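Local coordinates for mandelate racemase/muconate lactonizing enzyme (Jannaschia sp., PDB 4J3Z), which belongs to the enolase superfamily and probably acts as an isomerase, like related enzymes that abstract a proton alpha to a carboxylate, at residues L4-I9 and I55-F59; D8-V12 and W24-R28. One frame throughout, in Å; residues are numbered along the deposited sequence.

How the interactions relate
Both contacts start from strand 4-12, whose two faces and one edge illustrate how a meander is tied into the alpha+beta capping domain of an enolase superfamily member. Interaction 1 sets residues 4-9 against helix 48-62, which follows the three-stranded antiparallel sheet in sequence; interaction 2 pairs residues 8-12 with the neighbouring strand 24-31. Their centres lie about 11 Å apart, and Asp8 and Ile9 belong to both. They also touch directly, since Leu7 and Ile55 of interaction 1 pack on Val27 of interaction 2. One face of the hairpin thus receives the helix, while the other turns toward Leu345 and Leu369 from the C-terminal part of the chain.

Interaction 1: L4-I9 and I55-F59; sequences LDTLDI and IHDVF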
# COMPACT_ATOMS: atom_id res chain seq x y z
N LEU D 4 37.54 -23.01 -22.48
CA LEU D 4 37.82 -23.63 -21.19
C LEU D 4 37.96 -25.13 -21.43
O LEU D 4 37.16 -25.72 -22.16
CB LEU D 4 36.70 -23.36 -20.18
CG LEU D 4 36.22 -21.92 -19.93
CD1 LEU D 4 35.05 -21.91 -18.96
CD2 LEU D 4 37.31 -21.00 -19.42
N ASP D 5 39.00 -25.73 -20.85
CA ASP D 5 39.31 -27.14 -21.11
C ASP D 5 39.18 -28.04 -19.88
O ASP D 5 38.25 -28.85 -19.81
CB ASP D 5 40.69 -27.29 -21.76
CG ASP D 5 40.86 -28.60 -22.51
OD1 ASP D 5 39.97 -29.48 -22.42
OD2 ASP D 5 41.89 -28.76 -23.19
N THR D 6 40.11 -27.91 -18.93
CA THR D 6 40.15 -28.79 -17.75
C THR D 6 39.94 -28.07 -16.42
O THR D 6 40.16 -26.85 -16.31
CB THR D 6 41.47 -29.58 -17.64
OG1 THR D 6 42.52 -28.70 -17.23
CG2 THR D 6 41.84 -30.30 -18.96
N LEU D 7 39.52 -28.84 -15.43
CA LEU D 7 39.29 -28.34 -14.10
C LEU D 7 39.98 -29.21 -13.04
O LEU D 7 39.86 -30.43 -13.05
CB LEU D 7 37.79 -28.27 -13.83
CG LEU D 7 37.31 -27.93 -12.41
CD1 LEU D 7 37.77 -26.54 -12.00
CD2 LEU D 7 35.80 -28.05 -12.34
N ASP D 8 40.70 -28.56 -12.14
CA ASP D 8 41.21 -29.23 -10.96
C ASP D 8 40.59 -28.56 -9.76
O ASP D 8 40.52 -27.33 -9.71
CB ASP D 8 42.74 -29.17 -10.91
CG ASP D 8 43.39 -29.71 -12.16
OD1 ASP D 8 42.82 -30.64 -12.80
OD2 ASP D 8 44.48 -29.21 -12.52
N ILE D 9 40.09 -29.36 -8.84
CA ILE D 9 39.44 -28.87 -7.63
C ILE D 9 40.34 -29.22 -6.45
O ILE D 9 40.84 -30.35 -6.37
CB ILE D 9 38.03 -29.47 -7.42
CG1 ILE D 9 37.14 -29.23 -8.65
CG2 ILE D 9 37.36 -28.93 -6.16
CD1 ILE D 9 35.74 -29.80 -8.53
N ILE D 55 30.41 -29.59 -8.78
CA ILE D 55 31.27 -28.59 -9.46
C ILE D 55 31.77 -29.14 -10.78
O ILE D 55 31.76 -28.43 -11.79
CB ILE D 55 32.46 -28.12 -8.58
CG1 ILE D 55 31.97 -27.47 -7.29
CG2 ILE D 55 33.32 -27.12 -9.34
CD1 ILE D 55 32.93 -27.60 -6.11
N HIS D 56 32.20 -30.40 -10.79
CA HIS D 56 32.56 -31.05 -12.06
C HIS D 56 31.36 -31.18 -13.01
O HIS D 56 31.53 -31.11 -14.23
CB HIS D 56 33.18 -32.43 -11.82
CG HIS D 56 34.68 -32.42 -11.82
ND1 HIS D 56 35.42 -32.60 -10.67
CD2 HIS D 56 35.57 -32.23 -12.82
CE1 HIS D 56 36.71 -32.54 -10.96
NE2 HIS D 56 36.83 -32.32 -12.26
N ASP D 57 30.16 -31.36 -12.47
CA ASP D 57 28.93 -31.43 -13.28
C ASP D 57 28.66 -30.10 -13.99
O ASP D 57 28.46 -30.08 -15.20
CB ASP D 57 27.74 -31.85 -12.42
CG ASP D 57 26.57 -32.38 -13.23
OD1 ASP D 57 25.95 -31.59 -13.98
OD2 ASP D 57 26.25 -33.59 -13.10
N VAL D 58 28.69 -28.99 -13.22
CA VAL D 58 28.37 -27.64 -13.73
C VAL D 58 29.34 -27.19 -14.83
O VAL D 58 28.93 -26.65 -15.86
CB VAL D 58 28.32 -26.60 -12.57
CG1 VAL D 58 28.25 -25.16 -13.08
CG2 VAL D 58 27.15 -26.88 -11.62
N PHE D 59 30.63 -27.43 -14.61
CA PHE D 59 31.68 -27.10 -15.56
C PHE D 59 31.52 -27.87 -16.87
O PHE D 59 31.47 -27.28 -17.95
CB PHE D 59 33.05 -27.35 -14.91
CG PHE D 59 34.22 -27.22 -15.85
CD1 PHE D 59 34.73 -25.96 -16.19
CD2 PHE D 59 34.83 -28.35 -16.40
CE1 PHE D 59 35.81 -25.84 -17.04
CE2 PHE D 59 35.91 -28.23 -17.26
CZ PHE D 59 36.40 -26.97 -17.58
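Leu7 reaches from the strand into the angle between Phe59 and Ile55. CB lies over one face of the phenyl ring, 4.0 Å from the Phe59 centroid and 15° off the ring normal, a CH-pi contact. With CG anti to the backbone N (chi1 173°), the chain runs on past the ring, and Leu7 CD2 ends 3.8 Å from Phe59 CB and 4.0 Å from Ile55 CG2. The same methyl stands over a face of the His56 imidazole, toward its rim. The other methyl, CD1, turns to Val27 on the next strand. This is a helix laid against one face of the antiparallel sheet in the capping domain, helix and strand running in nearly opposite directions. Leu4 CB meets Phe59 CE1 at 4.1 Å, and Asp5 O lies at the ring edge, 3.5 Å from Phe59 CZ, where a classic beta bulge sets Asp5 and Thr6 both opposite Thr30. With an alanine in place of Phe59, Leu4 and Leu7 would probably lose the ring they pack on and a gap would open between strand and helix. Farther along, Ile9 CD1 lies 3.7 Å from Ile55 CB and also reaches His56 ND1, which makes a weak hydrogen bond to Thr52 O.

Interaction 2: D8-V12 and W24-R28; sequences DIFAV and WLLVR
Phe10 and Arg28, diagonal neighbours on one face of the hairpin, meet with ring and guanidinium planes almost perpendicular, 89° apart. Arg28 NH1 comes to the edge of the phenyl ring, 3.5 Å from Phe10 CZ, so it does not lie over the pi face. A bend at chi3 (-101°) turns the end of the arginine, whose NH2 forms a salt bridge with Asp371; Asp8 OD2 remains 4.7 Å from Arg28 NH1, near enough for a modest electrostatic attraction at most. Phe10 and Leu26 sit directly across from each other, CB to CB 4.3 Å, and Val12 CG2 approaches Leu26 CD1 from the next pair along. Beyond it, Val12 CG1 points to Trp24 CE3, while the indole also meets the rings of Phe341 and His342. The opposite face carries Ile9, Leu25 and Val27, with Ile9 CG2 4.4 Å from Leu25 CD2. Six backbone bonds fix the register: Asp8, Phe10 and Val12 each exchange two, with Arg28, Leu26 and Trp24 respectively, the shortest from Phe10 N to Leu26 O at 2.7 Å. Such antiparallel strands, consecutive in the chain, form a beta hairpin, here the first two strands of the three-stranded meander in the enolase-type capping domain.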
# COMPACT_ATOMS: atom_id res chain seq x y z
N ASP D 8 40.70 -28.56 -12.14
CA ASP D 8 41.21 -29.23 -10.96
C ASP D 8 40.59 -28.56 -9.76
O ASP D 8 40.52 -27.33 -9.71
CB ASP D 8 42.74 -29.17 -10.91
CG ASP D 8 43.39 -29.71 -12.16
OD1 ASP D 8 42.82 -30.64 -12.80
OD2 ASP D 8 44.48 -29.21 -12.52
N ILE D 9 40.09 -29.36 -8.84
CA ILE D 9 39.44 -28.87 -7.63
C ILE D 9 40.34 -29.22 -6.45
O ILE D 9 40.84 -30.35 -6.37
CB ILE D 9 38.03 -29.47 -7.42
CG1 ILE D 9 37.14 -29.23 -8.65
CG2 ILE D 9 37.36 -28.93 -6.16
CD1 ILE D 9 35.74 -29.80 -8.53
N PHE D 10 40.53 -28.25 -5.55
CA PHE D 10 41.32 -28.43 -4.32
C PHE D 10 40.44 -28.25 -3.08
O PHE D 10 39.79 -27.21 -2.90
CB PHE D 10 42.48 -27.42 -4.25
CG PHE D 10 43.53 -27.61 -5.31
CD1 PHE D 10 44.57 -28.50 -5.13
CD2 PHE D 10 43.48 -26.88 -6.50
CE1 PHE D 10 45.55 -28.68 -6.09
CE2 PHE D 10 44.45 -27.05 -7.48
CZ PHE D 10 45.49 -27.95 -7.27
N ALA D 11 40.42 -29.27 -2.22
CA ALA D 11 39.76 -29.16 -0.93
C ALA D 11 40.84 -28.86 0.10
O ALA D 11 41.73 -29.68 0.33
CB ALA D 11 39.04 -30.45 -0.60
N VAL D 12 40.77 -27.68 0.71
CA VAL D 12 41.84 -27.21 1.57
C VAL D 12 41.40 -27.06 3.03
O VAL D 12 40.39 -26.42 3.32
CB VAL D 12 42.46 -25.89 1.04
CG1 VAL D 12 43.60 -25.44 1.93
CG2 VAL D 12 42.97 -26.07 -0.39
N TRP D 24 38.16 -24.95 2.64
CA TRP D 24 37.88 -24.09 1.49
C TRP D 24 37.83 -24.92 0.22
O TRP D 24 38.53 -25.93 0.12
CB TRP D 24 38.95 -23.00 1.34
CG TRP D 24 39.13 -22.12 2.54
CD1 TRP D 24 38.17 -21.73 3.43
CD2 TRP D 24 40.35 -21.51 2.96
NE1 TRP D 24 38.72 -20.91 4.39
CE2 TRP D 24 40.06 -20.75 4.12
CE3 TRP D 24 41.67 -21.53 2.49
CZ2 TRP D 24 41.03 -20.02 4.80
CZ3 TRP D 24 42.64 -20.79 3.17
CH2 TRP D 24 42.31 -20.06 4.32
N LEU D 25 37.00 -24.50 -0.73
CA LEU D 25 36.84 -25.20 -1.99
C LEU D 25 37.34 -24.36 -3.16
O LEU D 25 36.64 -23.45 -3.63
CB LEU D 25 35.37 -25.57 -2.22
CG LEU D 25 34.83 -26.87 -1.63
CD1 LEU D 25 33.38 -26.70 -1.18
CD2 LEU D 25 34.97 -27.99 -2.64
N LEU D 26 38.54 -24.68 -3.63
CA LEU D 26 39.17 -23.90 -4.69
C LEU D 26 39.15 -24.64 -6.02
O LEU D 26 39.36 -25.85 -6.06
CB LEU D 26 40.61 -23.55 -4.32
CG LEU D 26 40.93 -22.98 -2.94
CD1 LEU D 26 42.38 -22.49 -2.93
CD2 LEU D 26 39.99 -21.86 -2.53
N VAL D 27 38.90 -23.90 -7.10
CA VAL D 27 38.93 -24.42 -8.46
C VAL D 27 40.02 -23.73 -9.30
O VAL D 27 40.25 -22.52 -9.17
CB VAL D 27 37.55 -24.31 -9.17
CG1 VAL D 27 36.43 -24.88 -8.31
CG2 VAL D 27 37.24 -22.87 -9.58
N ARG D 28 40.72 -24.50 -10.12
CA ARG D 28 41.69 -23.94 -11.07
C ARG D 28 41.39 -24.44 -12.48
O ARG D 28 41.64 -25.61 -12.79
CB ARG D 28 43.12 -24.31 -10.66
CG ARG D 28 44.20 -23.71 -11.54
CD ARG D 28 45.40 -24.63 -11.57
NE ARG D 28 46.46 -24.15 -10.69
CZ ARG D 28 47.24 -24.92 -9.94
NH1 ARG D 28 47.08 -26.25 -9.93
NH2 ARG D 28 48.17 -24.36 -9.18